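Local coordinates for protein SusD homolog (Bacteroides ovatus, PDB 4F53) that belongs to the SusD family of outer-membrane lipoproteins, has a TPR-like helical fold and probably binds sugar chains, perhaps mucin O-glycans, at residues L27-A32 with S179-R184; L113-L118 with S191-F196; K201-M206 with V333-S338. One frame throughout, in Å; residues are numbered along the deposited sequence.

Contact 1. Residues L27-A32 with S179-R184; sequences LVRSLA and SSSADR
Ser181 OG, the hydroxyl that meets Arg29, is tied to its own loop by a hydrogen bond of 3.1 Å to Ser179 OG, in which either oxygen could be the donor. The Ser181 side chain lies over one face of the Arg29 guanidinium, with CB 3.7 Å above the plane and displaced toward its rim. Arg29 NE comes within 3.7 Å of Ser181 OG, but from this position over the face no hydrogen bond forms, and the two groups simply pack. The arginine reaches the loop because CG stands anti to the backbone N (chi1 163°) and the chain then runs extended to NE, passing alongside the short 3-10 turn of residues 180-182. On the way its CG lies 4.2 Å from Ala182 CB, an apolar touch close to where the two backbones come nearest, 4.8 Å between the CA atoms of Arg29 and Ala182. One turn further along the helix, the methyl CB of Ala32 faces Ala182 O at 4.4 Å. With only a methyl on Ala32 and on Ala182, the turn can probably lie this close to the helix. Immediately after the turn, Asp183 points away from the helix, and its carboxylate takes hydrogen bonds from Gln36 and from the backbone N of Ile185, Tyr186 and Gly188. The contact thus fastens the loop between helices 152-173 and 190-207 onto helix 25-37, where Trp25 and, from helix 110-131, Phe112 also pack against Ala182.

Contact 2. Residues L113-L118 with S191-F196; sequences LSLAEL and SAWYKF
Segments 113-118 and 191-196, on helices 110-131 and 190-207, run in broadly the same direction, their local axes 35° apart and no closer than 12.1 Å, with the CA atoms of Leu115 and Trp193 8.4 Å apart as the nearest pair. At that spacing long side chains must fill the interface, and two leucines meet two aromatic rings. Leu115 CD2 stands over one face of the Trp193 indole, 3.9 Å from the centroid of the five-membered ring and only 14° off its normal: a CH-pi contact, with the two side chains crossing at about a right angle. One helical turn on, Leu118 uses a single methyl for two partners. Its CD2 lies 3.7 Å from Trp193 CE3 and 3.8 Å from Phe196 CD1, approaching both rings obliquely. This is helix-to-helix packing within the TPR-like fold of the SusD family, and a third helix, 152-173, joins it through Leu163, which touches Leu118. The two aromatics also pack on each other along their own helix, Trp193 CZ3 sitting 3.7 Å above the centre of the Phe196 ring. Trp193 CG lies anti to the carbonyl carbon, beside the backbone N (chi1 -81°), which turns the indole across toward the leucines. The ring's rotation is further fixed by a hydrogen bond from Trp193 NE1 to Asp183 OD2, and Tyr186 meets it edge-to-face. An alanine here would take away the indole face under Leu115 and is likely to open a gap between the helices and leave Asp183 without its indole donor. Phe178 also touches Leu115, and Gln36 of helix 25-37 packs on Trp193.

Contact 3. Residues K201-M206 with V333-S338; sequences KLRMAM and VVFRAS
Arg203 lays its guanidinium flat on the ring of Phe335, the two side chains arriving from opposite directions. The group centres are 4.1 Å apart and the planes 24° from parallel, and Arg203 CZ stands 12° off the ring normal, a well-formed cation-pi stack. Most central is Arg203 NH2, 3.6 Å above the middle of the Phe335 ring. A bend at chi3 (-81°) swings the head group out of line with its chain and over the ring. This is the tight part of the contact. Beyond it the segments are joined less directly: Arg203 NH2 stops 4.4 Å short of Val334 O, and a water lying in the guanidinium plane bridges them, accepting from NH2 at 3.0 Å and donating to Val334 O at 2.6 Å. A salt bridge from Arg203 NE to Glu339 on helix 337-349 should balance the buried charge and hold the head group over the ring, whose edge-to-face partner is Phe196. Val334 and Phe335 are held in turn by the small antiparallel sheet with 241-243, where both residues face Ala241, which makes this a classic beta bulge.

Overall arrangement
Helix 190-207 is the common thread: contact 2 uses its earlier turns and contact 3 its later ones, about 13 Å apart between their centres and joined by Phe196 packing on Phe335. The loop of contact 1 leads into the same helix, and Asp183 joins it to contact 2 at Trp193. Contacts 1 and 3 do not touch, their nearest atoms being about 7 Å apart. Contact 1 lies farthest out, its centre about 25 Å from the chain centre, and is only partly buried, with mixed polar and small apolar packing. Contact 2 is buried and wholly hydrophobic across its helices. Contact 3, deepest with its centre about 10 Å from that of the chain, buries a charge on an aromatic face.

Contact 1. Residues L27-A32 with S179-R184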
loop_
_atom_site.group_PDB
_atom_site.type_symbol
_atom_site.label_atom_id
_atom_site.label_comp_id
_atom_site.label_asym_id
_atom_site.label_seq_id
_atom_site.Cartn_x
_atom_site.Cartn_y
_atom_site.Cartn_z
ATOM N N LEU A 27 3.137 12.065 -28.431
ATOM C CA LEU A 27 1.963 11.350 -27.918
ATOM C C LEU A 27 2.376 10.122 -27.092
ATOM O O LEU A 27 1.816 9.933 -26.022
ATOM C CB LEU A 27 1.002 10.952 -29.064
ATOM C CG LEU A 27 -0.239 10.095 -28.717
ATOM C CD1 LEU A 27 -1.129 10.751 -27.650
ATOM C CD2 LEU A 27 -1.049 9.795 -29.945
ATOM N N VAL A 28 3.346 9.315 -27.579
ATOM C CA VAL A 28 3.863 8.100 -26.923
ATOM C C VAL A 28 4.405 8.449 -25.505
ATOM O O VAL A 28 4.054 7.774 -24.533
ATOM C CB VAL A 28 4.927 7.400 -27.819
ATOM C CG1 VAL A 28 5.778 6.395 -27.037
ATOM C CG2 VAL A 28 4.269 6.728 -29.018
ATOM N N ARG A 29 5.204 9.532 -25.400
ATOM C CA ARG A 29 5.778 10.085 -24.170
ATOM C C ARG A 29 4.661 10.477 -23.203
ATOM O O ARG A 29 4.743 10.200 -22.010
ATOM C CB ARG A 29 6.639 11.306 -24.522
ATOM C CG ARG A 29 6.993 12.236 -23.361
ATOM C CD ARG A 29 7.146 13.660 -23.847
ATOM N NE ARG A 29 7.127 14.612 -22.738
ATOM C CZ ARG A 29 7.389 15.910 -22.857
ATOM N NH1 ARG A 29 7.697 16.427 -24.043
ATOM N NH2 ARG A 29 7.359 16.699 -21.792
ATOM N N SER A 30 3.629 11.130 -23.734
ATOM C CA SER A 30 2.457 11.573 -22.996
ATOM C C SER A 30 1.683 10.366 -22.397
ATOM O O SER A 30 1.337 10.396 -21.219
ATOM C CB SER A 30 1.565 12.406 -23.914
ATOM O OG SER A 30 0.458 12.937 -23.205
ATOM N N LEU A 31 1.461 9.303 -23.200
ATOM C CA LEU A 31 0.746 8.085 -22.804
ATOM C C LEU A 31 1.528 7.320 -21.754
ATOM O O LEU A 31 0.935 6.919 -20.756
ATOM C CB LEU A 31 0.443 7.187 -24.027
ATOM C CG LEU A 31 -0.435 7.815 -25.138
ATOM C CD1 LEU A 31 -0.399 6.997 -26.404
ATOM C CD2 LEU A 31 -1.861 8.027 -24.688
ATOM N N ALA A 32 2.858 7.146 -21.959
ATOM C CA ALA A 32 3.776 6.466 -21.027
ATOM C C ALA A 32 3.747 7.150 -19.647
ATOM O O ALA A 32 3.702 6.477 -18.614
ATOM C CB ALA A 32 5.197 6.462 -21.588
ATOM N N SER A 179 14.412 8.547 -23.208
ATOM C CA SER A 179 14.107 9.960 -22.982
ATOM C C SER A 179 13.591 10.212 -21.573
ATOM O O SER A 179 12.591 9.628 -21.151
ATOM C CB SER A 179 13.115 10.467 -24.017
ATOM O OG SER A 179 12.946 11.873 -23.913
ATOM N N SER A 180 14.306 11.086 -20.844
ATOM C CA SER A 180 14.015 11.446 -19.462
ATOM C C SER A 180 12.645 12.134 -19.302
ATOM O O SER A 180 12.049 12.045 -18.223
ATOM C CB SER A 180 15.120 12.333 -18.905
ATOM O OG SER A 180 15.142 13.583 -19.569
ATOM N N SER A 181 12.128 12.770 -20.370
ATOM C CA SER A 181 10.830 13.432 -20.329
ATOM C C SER A 181 9.660 12.427 -20.245
ATOM O O SER A 181 8.562 12.845 -19.863
ATOM C CB SER A 181 10.647 14.358 -21.533
ATOM O OG SER A 181 10.646 13.623 -22.747
ATOM N N ALA A 182 9.878 11.126 -20.611
ATOM C CA ALA A 182 8.849 10.071 -20.544
ATOM C C ALA A 182 8.879 9.345 -19.187
ATOM O O ALA A 182 8.071 8.441 -18.968
ATOM C CB ALA A 182 9.062 9.062 -21.666
ATOM N N ASP A 183 9.805 9.727 -18.279
ATOM C CA ASP A 183 9.968 9.026 -17.006
ATOM C C ASP A 183 10.245 9.990 -15.861
ATOM O O ASP A 183 11.353 10.505 -15.734
ATOM C CB ASP A 183 11.108 7.997 -17.156
ATOM C CG ASP A 183 11.491 7.182 -15.929
ATOM O OD1 ASP A 183 10.711 7.179 -14.938
ATOM O OD2 ASP A 183 12.549 6.523 -15.971
ATOM N N ARG A 184 9.256 10.185 -14.994
ATOM C CA ARG A 184 9.386 11.084 -13.845
ATOM C C ARG A 184 9.785 10.320 -12.583
ATOM O O ARG A 184 9.714 10.868 -11.482
ATOM C CB ARG A 184 8.077 11.870 -13.621
ATOM C CG ARG A 184 7.670 12.712 -14.820
ATOM C CD ARG A 184 6.386 13.510 -14.572
ATOM N NE ARG A 184 6.608 14.629 -13.650
ATOM C CZ ARG A 184 7.156 15.792 -13.994
ATOM N NH1 ARG A 184 7.536 16.013 -15.245
ATOM N NH2 ARG A 184 7.351 16.732 -13.086
#

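Contact 2. Residues L113-L118 with S191-F196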
loop_
_atom_site.group_PDB
_atom_site.type_symbol
_atom_site.label_atom_id
_atom_site.label_comp_id
_atom_site.label_asym_id
_atom_site.label_seq_id
_atom_site.Cartn_x
_atom_site.Cartn_y
_atom_site.Cartn_z
ATOM N N LEU A 113 6.987 -0.621 -24.825
ATOM C CA LEU A 113 5.908 -1.601 -24.675
ATOM C C LEU A 113 6.130 -2.434 -23.411
ATOM O O LEU A 113 5.156 -2.797 -22.745
ATOM C CB LEU A 113 5.799 -2.500 -25.917
ATOM C CG LEU A 113 5.425 -1.792 -27.204
ATOM C CD1 LEU A 113 5.820 -2.632 -28.402
ATOM C CD2 LEU A 113 3.949 -1.358 -27.215
ATOM N N SER A 114 7.412 -2.677 -23.053
ATOM C CA SER A 114 7.783 -3.410 -21.847
ATOM C C SER A 114 7.494 -2.577 -20.603
ATOM O O SER A 114 6.970 -3.098 -19.622
ATOM C CB SER A 114 9.246 -3.829 -21.903
ATOM O OG SER A 114 9.359 -4.894 -22.833
ATOM N N LEU A 115 7.789 -1.270 -20.667
ATOM C CA LEU A 115 7.501 -0.351 -19.571
ATOM C C LEU A 115 5.980 -0.182 -19.392
ATOM O O LEU A 115 5.501 -0.209 -18.269
ATOM C CB LEU A 115 8.161 0.997 -19.825
ATOM C CG LEU A 115 9.654 1.060 -19.587
ATOM C CD1 LEU A 115 10.198 2.329 -20.165
ATOM C CD2 LEU A 115 9.987 0.956 -18.106
ATOM N N ALA A 116 5.220 -0.067 -20.502
ATOM C CA ALA A 116 3.755 0.029 -20.476
ATOM C C ALA A 116 3.158 -1.203 -19.774
ATOM O O ALA A 116 2.288 -1.051 -18.916
ATOM C CB ALA A 116 3.207 0.159 -21.897
ATOM N N GLU A 117 3.679 -2.409 -20.091
ATOM C CA GLU A 117 3.269 -3.668 -19.462
ATOM C C GLU A 117 3.660 -3.718 -17.984
ATOM O O GLU A 117 2.892 -4.246 -17.185
ATOM C CB GLU A 117 3.868 -4.883 -20.191
ATOM C CG GLU A 117 3.037 -6.148 -20.029
ATOM C CD GLU A 117 1.644 -6.067 -20.627
ATOM O OE1 GLU A 117 1.450 -5.302 -21.601
ATOM O OE2 GLU A 117 0.739 -6.763 -20.111
ATOM N N LEU A 118 4.850 -3.189 -17.624
ATOM C CA LEU A 118 5.309 -3.130 -16.232
ATOM C C LEU A 118 4.336 -2.272 -15.398
ATOM O O LEU A 118 3.963 -2.685 -14.305
ATOM C CB LEU A 118 6.747 -2.586 -16.139
ATOM C CG LEU A 118 7.358 -2.447 -14.717
ATOM C CD1 LEU A 118 7.478 -3.791 -14.021
ATOM C CD2 LEU A 118 8.718 -1.781 -14.772
ATOM N N SER A 191 18.469 0.704 -16.325
ATOM C CA SER A 191 19.046 -0.198 -15.310
ATOM C C SER A 191 18.328 -0.040 -13.949
ATOM O O SER A 191 18.218 -1.002 -13.199
ATOM C CB SER A 191 20.548 0.043 -15.168
ATOM O OG SER A 191 20.830 1.291 -14.557
ATOM N N ALA A 192 17.824 1.165 -13.654
ATOM C CA ALA A 192 17.032 1.435 -12.453
ATOM C C ALA A 192 15.658 0.714 -12.542
ATOM O O ALA A 192 15.173 0.208 -11.540
ATOM C CB ALA A 192 16.850 2.929 -12.270
ATOM N N TRP A 193 15.087 0.610 -13.760
ATOM C CA TRP A 193 13.827 -0.078 -14.060
ATOM C C TRP A 193 13.998 -1.587 -13.978
ATOM O O TRP A 193 13.055 -2.279 -13.606
ATOM C CB TRP A 193 13.281 0.343 -15.446
ATOM C CG TRP A 193 12.563 1.655 -15.382
ATOM C CD1 TRP A 193 12.931 2.820 -15.988
ATOM C CD2 TRP A 193 11.380 1.955 -14.617
ATOM N NE1 TRP A 193 12.045 3.822 -15.666
ATOM C CE2 TRP A 193 11.112 3.331 -14.787
ATOM C CE3 TRP A 193 10.570 1.211 -13.726
ATOM C CZ2 TRP A 193 10.041 3.968 -14.150
ATOM C CZ3 TRP A 193 9.515 1.847 -13.089
ATOM C CH2 TRP A 193 9.245 3.200 -13.320
ATOM N N TYR A 194 15.201 -2.082 -14.326
ATOM C CA TYR A 194 15.607 -3.490 -14.232
ATOM C C TYR A 194 15.546 -3.920 -12.775
ATOM O O TYR A 194 14.980 -4.972 -12.483
ATOM C CB TYR A 194 17.031 -3.688 -14.807
ATOM C CG TYR A 194 17.525 -5.119 -14.743
ATOM C CD1 TYR A 194 17.109 -6.063 -15.680
ATOM C CD2 TYR A 194 18.402 -5.534 -13.740
ATOM C CE1 TYR A 194 17.561 -7.383 -15.627
ATOM C CE2 TYR A 194 18.847 -6.859 -13.668
ATOM C CZ TYR A 194 18.431 -7.777 -14.622
ATOM O OH TYR A 194 18.862 -9.082 -14.580
ATOM N N LYS A 195 16.106 -3.089 -11.859
ATOM C CA LYS A 195 16.091 -3.347 -10.410
ATOM C C LYS A 195 14.683 -3.298 -9.866
ATOM O O LYS A 195 14.339 -4.118 -9.024
ATOM C CB LYS A 195 16.972 -2.332 -9.646
ATOM C CG LYS A 195 18.456 -2.459 -9.980
ATOM C CD LYS A 195 19.258 -1.637 -9.012
ATOM C CE LYS A 195 20.621 -1.317 -9.557
ATOM N NZ LYS A 195 21.421 -0.556 -8.563
ATOM N N PHE A 196 13.857 -2.346 -10.352
ATOM C CA PHE A 196 12.454 -2.183 -9.942
ATOM C C PHE A 196 11.664 -3.450 -10.313
ATOM O O PHE A 196 10.944 -3.971 -9.461
ATOM C CB PHE A 196 11.842 -0.923 -10.623
ATOM C CG PHE A 196 10.377 -0.644 -10.348
ATOM C CD1 PHE A 196 9.380 -1.333 -11.032
ATOM C CD2 PHE A 196 10.001 0.307 -9.410
ATOM C CE1 PHE A 196 8.023 -1.087 -10.758
ATOM C CE2 PHE A 196 8.650 0.576 -9.155
ATOM C CZ PHE A 196 7.670 -0.111 -9.837
#

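Contact 3. Residues K201-M206 with V333-S338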
loop_
_atom_site.group_PDB
_atom_site.type_symbol
_atom_site.label_atom_id
_atom_site.label_comp_id
_atom_site.label_asym_id
_atom_site.label_seq_id
_atom_site.Cartn_x
_atom_site.Cartn_y
_atom_site.Cartn_z
ATOM N N LYS A 201 9.045 -8.608 -8.787
ATOM C CA LYS A 201 9.024 -10.065 -8.894
ATOM C C LYS A 201 9.159 -10.685 -7.485
ATOM O O LYS A 201 8.404 -11.590 -7.157
ATOM C CB LYS A 201 10.131 -10.546 -9.855
ATOM C CG LYS A 201 10.232 -12.073 -9.985
ATOM C CD LYS A 201 11.268 -12.451 -11.058
ATOM C CE LYS A 201 11.493 -13.936 -11.179
ATOM N NZ LYS A 201 12.531 -14.238 -12.203
ATOM N N LEU A 202 10.059 -10.163 -6.646
ATOM C CA LEU A 202 10.260 -10.633 -5.265
ATOM C C LEU A 202 9.026 -10.323 -4.414
ATOM O O LEU A 202 8.616 -11.157 -3.624
ATOM C CB LEU A 202 11.539 -9.980 -4.672
ATOM C CG LEU A 202 11.848 -10.187 -3.194
ATOM C CD1 LEU A 202 12.196 -11.649 -2.887
ATOM C CD2 LEU A 202 12.987 -9.304 -2.778
ATOM N N ARG A 203 8.420 -9.149 -4.597
ATOM C CA ARG A 203 7.211 -8.749 -3.864
ATOM C C ARG A 203 6.057 -9.726 -4.180
ATOM O O ARG A 203 5.423 -10.230 -3.271
ATOM C CB ARG A 203 6.809 -7.288 -4.181
ATOM C CG ARG A 203 5.431 -6.919 -3.583
ATOM C CD ARG A 203 4.819 -5.706 -4.234
ATOM N NE ARG A 203 5.378 -4.461 -3.701
ATOM C CZ ARG A 203 5.002 -3.252 -4.111
ATOM N NH1 ARG A 203 4.083 -3.122 -5.062
ATOM N NH2 ARG A 203 5.513 -2.163 -3.547
HETATM N N MSE A 204 5.883 -10.072 -5.451
HETATM C CA MSE A 204 4.833 -10.988 -5.878
HETATM C C MSE A 204 5.136 -12.448 -5.504
HETATM O O MSE A 204 4.207 -13.166 -5.184
HETATM C CB MSE A 204 4.596 -10.843 -7.367
HETATM C CG MSE A 204 4.038 -9.474 -7.710
HETATM SE SE MSE A 204 3.595 -9.394 -9.580
HETATM C CE MSE A 204 2.250 -10.723 -9.631
ATOM N N ALA A 205 6.411 -12.861 -5.505
ATOM C CA ALA A 205 6.784 -14.207 -5.086
ATOM C C ALA A 205 6.507 -14.361 -3.604
ATOM O O ALA A 205 5.839 -15.316 -3.216
ATOM C CB ALA A 205 8.255 -14.471 -5.382
HETATM N N MSE A 206 6.923 -13.375 -2.779
HETATM C CA MSE A 206 6.672 -13.400 -1.332
HETATM C C MSE A 206 5.146 -13.420 -1.014
HETATM O O MSE A 206 4.700 -14.133 -0.110
HETATM C CB MSE A 206 7.343 -12.206 -0.648
HETATM C CG MSE A 206 7.538 -12.428 0.843
HETATM SE SE MSE A 206 8.739 -13.954 1.169
HETATM C CE MSE A 206 10.350 -13.269 0.190
ATOM N N VAL A 333 5.701 8.427 -3.278
ATOM C CA VAL A 333 6.444 7.227 -2.925
ATOM C C VAL A 333 5.825 6.053 -3.670
ATOM O O VAL A 333 4.672 5.699 -3.402
ATOM C CB VAL A 333 6.489 7.019 -1.380
ATOM C CG1 VAL A 333 7.154 5.686 -1.026
ATOM C CG2 VAL A 333 7.179 8.198 -0.670
ATOM N N VAL A 334 6.594 5.433 -4.599
ATOM C CA VAL A 334 6.065 4.330 -5.412
ATOM C C VAL A 334 6.554 2.956 -4.882
ATOM O O VAL A 334 5.742 2.060 -4.689
ATOM C CB VAL A 334 6.372 4.521 -6.930
ATOM C CG1 VAL A 334 5.776 3.387 -7.755
ATOM C CG2 VAL A 334 5.871 5.879 -7.438
ATOM N N PHE A 335 7.863 2.797 -4.652
ATOM C CA PHE A 335 8.441 1.537 -4.213
ATOM C C PHE A 335 9.797 1.813 -3.569
ATOM O O PHE A 335 10.792 2.120 -4.247
ATOM C CB PHE A 335 8.551 0.567 -5.416
ATOM C CG PHE A 335 8.687 -0.923 -5.150
ATOM C CD1 PHE A 335 9.162 -1.393 -3.933
ATOM C CD2 PHE A 335 8.430 -1.854 -6.160
ATOM C CE1 PHE A 335 9.358 -2.754 -3.719
ATOM C CE2 PHE A 335 8.608 -3.215 -5.938
ATOM C CZ PHE A 335 9.064 -3.661 -4.713
ATOM N N ARG A 336 9.826 1.718 -2.249
ATOM C CA ARG A 336 11.021 1.979 -1.447
ATOM C C ARG A 336 11.996 0.816 -1.483
ATOM O O ARG A 336 11.575 -0.344 -1.453
ATOM C CB ARG A 336 10.628 2.226 0.013
ATOM C CG ARG A 336 9.708 3.410 0.250
ATOM C CD ARG A 336 9.830 3.739 1.711
ATOM N NE ARG A 336 8.993 4.848 2.164
ATOM C CZ ARG A 336 9.357 6.124 2.142
ATOM N NH1 ARG A 336 10.508 6.483 1.601
ATOM N NH2 ARG A 336 8.550 7.057 2.617
ATOM N N ALA A 337 13.300 1.129 -1.476
ATOM C CA ALA A 337 14.383 0.125 -1.404
ATOM C C ALA A 337 14.351 -0.579 -0.049
ATOM O O ALA A 337 14.648 -1.753 0.002
ATOM C CB ALA A 337 15.753 0.780 -1.626
ATOM N N SER A 338 13.949 0.114 1.036
ATOM C CA SER A 338 13.849 -0.505 2.365
ATOM C C SER A 338 12.847 -1.694 2.360
ATOM O O SER A 338 13.109 -2.692 3.027
ATOM C CB SER A 338 13.481 0.527 3.431
ATOM O OG SER A 338 12.173 1.016 3.209
HETATM O O HOH W 1 3.945 0.136 -4.678
#